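Local coordinates for G protein coupled receptor (Arabidopsis thaliana, PDB 3T33), which binds a zinc ion as a member of the LanC-like protein family and may play a role in abscisic acid signalling in the plant, at residues Tyr229-Ala233 and His286-Gly290; Val294-Leu298 and Phe410-Glu414. All blocks are in the same frame, centred on the assembly; numbering follows the deposited sequence.

Contact 1. Residues Tyr229-Ala233 and His286-Gly290. With ZN (zinc ion), chain B.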
loop_
_atom_site.group_PDB
_atom_site.type_symbol
_atom_site.label_atom_id
_atom_site.label_comp_id
_atom_site.label_asym_id
_atom_site.label_seq_id
_atom_site.Cartn_x
_atom_site.Cartn_y
_atom_site.Cartn_z
ATOM N N TYR A 229 -17.966 5.262 1.874
ATOM C CA TYR A 229 -16.678 4.982 2.538
ATOM C C TYR A 229 -15.684 6.134 2.370
ATOM O O TYR A 229 -15.629 6.795 1.320
ATOM C CB TYR A 229 -16.056 3.739 1.946
ATOM C CG TYR A 229 -16.689 2.460 2.320
ATOM C CD1 TYR A 229 -16.617 1.997 3.625
ATOM C CD2 TYR A 229 -17.315 1.668 1.361
ATOM C CE1 TYR A 229 -17.169 0.758 3.991
ATOM C CE2 TYR A 229 -17.890 0.427 1.714
ATOM C CZ TYR A 229 -17.819 -0.008 3.035
ATOM O OH TYR A 229 -18.355 -1.219 3.423
ATOM N N TRP A 230 -14.904 6.380 3.414
ATOM C CA TRP A 230 -13.865 7.418 3.359
ATOM C C TRP A 230 -12.485 6.887 2.952
ATOM O O TRP A 230 -11.642 7.645 2.445
ATOM C CB TRP A 230 -13.739 8.067 4.722
ATOM C CG TRP A 230 -14.718 9.142 5.014
ATOM C CD1 TRP A 230 -15.979 9.313 4.475
ATOM C CD2 TRP A 230 -14.547 10.200 5.958
ATOM N NE1 TRP A 230 -16.572 10.433 4.994
ATOM C CE2 TRP A 230 -15.725 10.992 5.917
ATOM C CE3 TRP A 230 -13.511 10.567 6.829
ATOM C CZ2 TRP A 230 -15.889 12.118 6.717
ATOM C CZ3 TRP A 230 -13.680 11.685 7.638
ATOM C CH2 TRP A 230 -14.859 12.445 7.574
ATOM N N GLY A 231 -12.244 5.598 3.180
ATOM C CA GLY A 231 -10.887 5.056 3.139
ATOM C C GLY A 231 -10.176 4.817 1.789
ATOM O O GLY A 231 -10.643 5.211 0.666
ATOM N N ALA A 232 -9.000 4.176 1.910
ATOM C CA ALA A 232 -8.130 3.954 0.752
ATOM C C ALA A 232 -8.708 2.859 -0.170
ATOM O O ALA A 232 -8.762 3.023 -1.361
ATOM C CB ALA A 232 -6.709 3.583 1.253
ATOM N N ALA A 233 -9.103 1.734 0.400
ATOM C CA ALA A 233 -9.487 0.584 -0.367
ATOM C C ALA A 233 -10.831 0.822 -1.109
ATOM O O ALA A 233 -10.898 0.596 -2.311
ATOM C CB ALA A 233 -9.550 -0.608 0.525
ATOM N N HIS A 286 -6.703 1.167 9.842
ATOM C CA HIS A 286 -6.182 0.215 8.826
ATOM C C HIS A 286 -5.831 1.050 7.633
ATOM O O HIS A 286 -6.315 2.180 7.509
ATOM C CB HIS A 286 -7.279 -0.719 8.275
ATOM C CG HIS A 286 -7.941 -1.620 9.279
ATOM N ND1 HIS A 286 -7.443 -1.842 10.552
ATOM C CD2 HIS A 286 -9.025 -2.432 9.150
ATOM C CE1 HIS A 286 -8.222 -2.723 11.180
ATOM N NE2 HIS A 286 -9.158 -3.125 10.335
ATOM N N TRP A 287 -4.995 0.492 6.756
ATOM C CA TRP A 287 -4.882 1.003 5.411
ATOM C C TRP A 287 -6.304 1.009 4.837
ATOM O O TRP A 287 -6.704 1.968 4.236
ATOM C CB TRP A 287 -4.069 0.052 4.534
ATOM C CG TRP A 287 -4.075 0.508 3.138
ATOM C CD1 TRP A 287 -3.490 1.631 2.660
ATOM C CD2 TRP A 287 -4.748 -0.099 2.031
ATOM N NE1 TRP A 287 -3.717 1.746 1.313
ATOM C CE2 TRP A 287 -4.506 0.707 0.904
ATOM C CE3 TRP A 287 -5.550 -1.238 1.888
ATOM C CZ2 TRP A 287 -5.035 0.416 -0.379
ATOM C CZ3 TRP A 287 -6.055 -1.541 0.614
ATOM C CH2 TRP A 287 -5.783 -0.722 -0.499
ATOM N N CYS A 288 -7.030 -0.104 4.937
ATOM C CA CYS A 288 -8.293 -0.203 4.187
ATOM C C CYS A 288 -9.300 0.805 4.716
ATOM O O CYS A 288 -9.889 1.527 3.926
ATOM C CB CYS A 288 -8.820 -1.638 4.044
ATOM S SG CYS A 288 -9.052 -2.461 5.558
ATOM N N HIS A 289 -9.407 0.946 6.030
ATOM C CA HIS A 289 -10.291 1.952 6.653
ATOM C C HIS A 289 -9.568 2.633 7.811
ATOM O O HIS A 289 -8.966 1.968 8.660
ATOM C CB HIS A 289 -11.550 1.282 7.241
ATOM C CG HIS A 289 -12.303 0.417 6.262
ATOM N ND1 HIS A 289 -13.059 0.940 5.227
ATOM C CD2 HIS A 289 -12.427 -0.936 6.181
ATOM C CE1 HIS A 289 -13.593 -0.061 4.544
ATOM N NE2 HIS A 289 -13.228 -1.209 5.099
ATOM N N GLY A 290 -9.646 3.946 7.884
ATOM C CA GLY A 290 -9.077 4.624 9.050
ATOM C C GLY A 290 -7.862 5.472 8.707
ATOM O O GLY A 290 -7.532 5.691 7.541
HETATM ZN ZN ZN B . -8.254 -4.394 4.839
HETATM O O HOH W 1 -13.194 3.494 4.620
HETATM O O HOH W 2 -8.026 4.311 4.719
#
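One face of the W287 indole is covered by A232 and A233; on the opposite face F410 is stacked, and Y413 meets the indole edge-to-face. The methyl CB of A232 stands 3.8 Å from the centroid of the five-membered ring, 26° off the normal, a CH-pi contact displaced toward the rim. Farther along the indole, CB of A233 meets CZ3 of W287 at 3.6 Å and also lies against CB of C288. In the second aromatic pair, Y229 and H289, the rings are tilted by 34° and meet obliquely through their CE1 atoms. In the plane of the H289 imidazole, at its edge, a water sits 2.6 Å from ND1 and accepts from the backbone N of G231, so it bridges the two loops. A second water also bridges them, accepting from the backbone N of A232 and lying within donating distance of the carbonyl oxygens of W287 and G290. In C288, a chi1 of 56° puts SG between the backbone N and the carbonyl carbon, where it binds zinc at 2.2 Å, while CB keeps its contact with A233. C333 and H334 complete the protein part of the metal site, as in the LanC-like family, while H286 meets the ring of H334. The contact thus joins the loop leading into helix 236-244 to the one leading into helix 291-305, whose N-cap is G290.

Contact 2. Residues Val294-Leu298 and Phe410-Glu414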
loop_
_atom_site.group_PDB
_atom_site.type_symbol
_atom_site.label_atom_id
_atom_site.label_comp_id
_atom_site.label_asym_id
_atom_site.label_seq_id
_atom_site.Cartn_x
_atom_site.Cartn_y
_atom_site.Cartn_z
ATOM N N VAL A 294 -5.688 7.001 4.960
ATOM C CA VAL A 294 -5.938 8.419 4.751
ATOM C C VAL A 294 -4.614 9.166 4.896
ATOM O O VAL A 294 -4.262 10.043 4.059
ATOM C CB VAL A 294 -6.978 8.896 5.768
ATOM C CG1 VAL A 294 -7.085 10.436 5.755
ATOM C CG2 VAL A 294 -8.323 8.193 5.507
ATOM N N ALA A 295 -3.828 8.812 5.913
ATOM C CA ALA A 295 -2.499 9.490 6.052
ATOM C C ALA A 295 -1.663 9.430 4.774
ATOM O O ALA A 295 -1.107 10.419 4.304
ATOM C CB ALA A 295 -1.753 8.895 7.180
ATOM N N LEU A 296 -1.600 8.254 4.166
ATOM C CA LEU A 296 -0.908 8.076 2.893
ATOM C C LEU A 296 -1.422 9.029 1.818
ATOM O O LEU A 296 -0.672 9.560 0.982
ATOM C CB LEU A 296 -1.098 6.629 2.478
ATOM C CG LEU A 296 0.007 5.581 2.575
ATOM C CD1 LEU A 296 1.016 5.751 3.734
ATOM C CD2 LEU A 296 -0.490 4.055 2.369
ATOM N N THR A 297 -2.720 9.281 1.828
ATOM C CA THR A 297 -3.311 10.195 0.853
ATOM C C THR A 297 -2.966 11.636 1.186
ATOM O O THR A 297 -2.685 12.428 0.298
ATOM C CB THR A 297 -4.830 10.049 0.826
ATOM O OG1 THR A 297 -5.165 8.660 0.737
ATOM C CG2 THR A 297 -5.420 10.787 -0.333
ATOM N N LEU A 298 -3.025 12.008 2.453
ATOM C CA LEU A 298 -2.640 13.398 2.831
ATOM C C LEU A 298 -1.140 13.619 2.547
ATOM O O LEU A 298 -0.730 14.671 2.078
ATOM C CB LEU A 298 -2.984 13.678 4.284
ATOM C CG LEU A 298 -4.510 13.699 4.458
ATOM C CD1 LEU A 298 -4.834 13.814 5.899
ATOM C CD2 LEU A 298 -5.074 14.905 3.663
ATOM N N PHE A 410 3.794 2.028 -0.637
ATOM C CA PHE A 410 2.753 1.041 -0.260
ATOM C C PHE A 410 2.250 0.332 -1.568
ATOM O O PHE A 410 1.868 0.995 -2.511
ATOM C CB PHE A 410 1.612 1.714 0.489
ATOM C CG PHE A 410 0.558 0.754 1.042
ATOM C CD1 PHE A 410 -0.351 0.110 0.218
ATOM C CD2 PHE A 410 0.441 0.554 2.394
ATOM C CE1 PHE A 410 -1.350 -0.753 0.756
ATOM C CE2 PHE A 410 -0.530 -0.318 2.919
ATOM C CZ PHE A 410 -1.423 -0.962 2.071
ATOM N N PRO A 411 2.346 -1.014 -1.630
ATOM C CA PRO A 411 2.074 -1.760 -2.892
ATOM C C PRO A 411 0.627 -1.521 -3.368
ATOM O O PRO A 411 -0.334 -1.631 -2.572
ATOM C CB PRO A 411 2.282 -3.219 -2.497
ATOM C CG PRO A 411 2.003 -3.256 -1.016
ATOM C CD PRO A 411 2.379 -1.884 -0.446
ATOM N N GLY A 412 0.456 -1.137 -4.627
ATOM C CA GLY A 412 -0.890 -0.923 -5.123
ATOM C C GLY A 412 -1.550 0.353 -4.597
ATOM O O GLY A 412 -2.736 0.562 -4.820
ATOM N N TYR A 413 -0.779 1.200 -3.905
ATOM C CA TYR A 413 -1.326 2.450 -3.409
ATOM C C TYR A 413 -0.488 3.670 -3.786
ATOM O O TYR A 413 -0.932 4.570 -4.513
ATOM C CB TYR A 413 -1.596 2.423 -1.909
ATOM C CG TYR A 413 -2.662 3.467 -1.518
ATOM C CD1 TYR A 413 -4.035 3.273 -1.884
ATOM C CD2 TYR A 413 -2.316 4.648 -0.845
ATOM C CE1 TYR A 413 -5.042 4.205 -1.531
ATOM C CE2 TYR A 413 -3.309 5.611 -0.470
ATOM C CZ TYR A 413 -4.664 5.388 -0.831
ATOM O OH TYR A 413 -5.630 6.339 -0.532
ATOM N N GLU A 414 0.747 3.694 -3.318
ATOM C CA GLU A 414 1.637 4.808 -3.657
ATOM C C GLU A 414 2.381 4.622 -4.958
ATOM O O GLU A 414 2.871 3.561 -5.321
ATOM C CB GLU A 414 2.639 5.062 -2.495
ATOM C CG GLU A 414 1.967 5.486 -1.234
ATOM C CD GLU A 414 2.925 5.695 -0.069
ATOM O OE1 GLU A 414 3.539 4.692 0.385
ATOM O OE2 GLU A 414 3.053 6.863 0.389
#
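With chi1 at -157°, Y413 carries its ring anti to the backbone N and sends it to the helix, where it crosses the side chain of T297 nearly perpendicularly, while T297 holds OG1 beside its own backbone N (chi1 -48°). The two hydroxyls therefore meet: Y413 OH donates to T297 OG1 at 2.7 Å, with OG1 at the edge of the phenol ring and in its plane. T297 OG1 is also hydrogen-bonded to the carbonyl oxygen of G293, one turn back in the helix, so this buried hydroxyl has two partners. Beside it L296 fills the angle between two rings. Its CD2 reaches CD2 of F410 at 3.6 Å and CD2 of Y413 at 3.7 Å, approaching both rings obliquely. Its CG lies 3.9 Å from CD of E414, where the two side chains cross at about a right angle. The extended side chain of E414 brings OE1 to the N-H of F410, which it takes through its anti lone pair at 2.9 Å along a nearly straight line (174°). The carbonyl oxygen of F410 in turn accepts from the backbone N of both Y413 and E414 and so holds the turn. The other carboxylate oxygen, OE2, forms a salt bridge with R348 and a hydrogen bond with S345, both on helix 336-350. Here the C-terminal segment packs on helix 291-305 near the centre of the alpha/alpha toroid known from LanC proteins, close to the zinc site.

Overall arrangement
Contacts 1 and 2 have centres 10 Å apart and follow one another along the chain, the first closing at G290 and the second opening four residues later on helix 291-305. They share aromatic surfaces: W287 CG lies 3.2 Å from F410 CZ, and W287 CZ2 lies 3.4 Å from Y413 CD1, while A232 CB packs against Y413 CE1 at 3.3 Å. L296 CD2 also reaches W287 CD1. Contact 1 supplies a zinc ligand directly, through C288. Contact 2 lies farther from the metal, with the side chain of F410 about 8 Å from the zinc and about 6 Å from the side chain of C333.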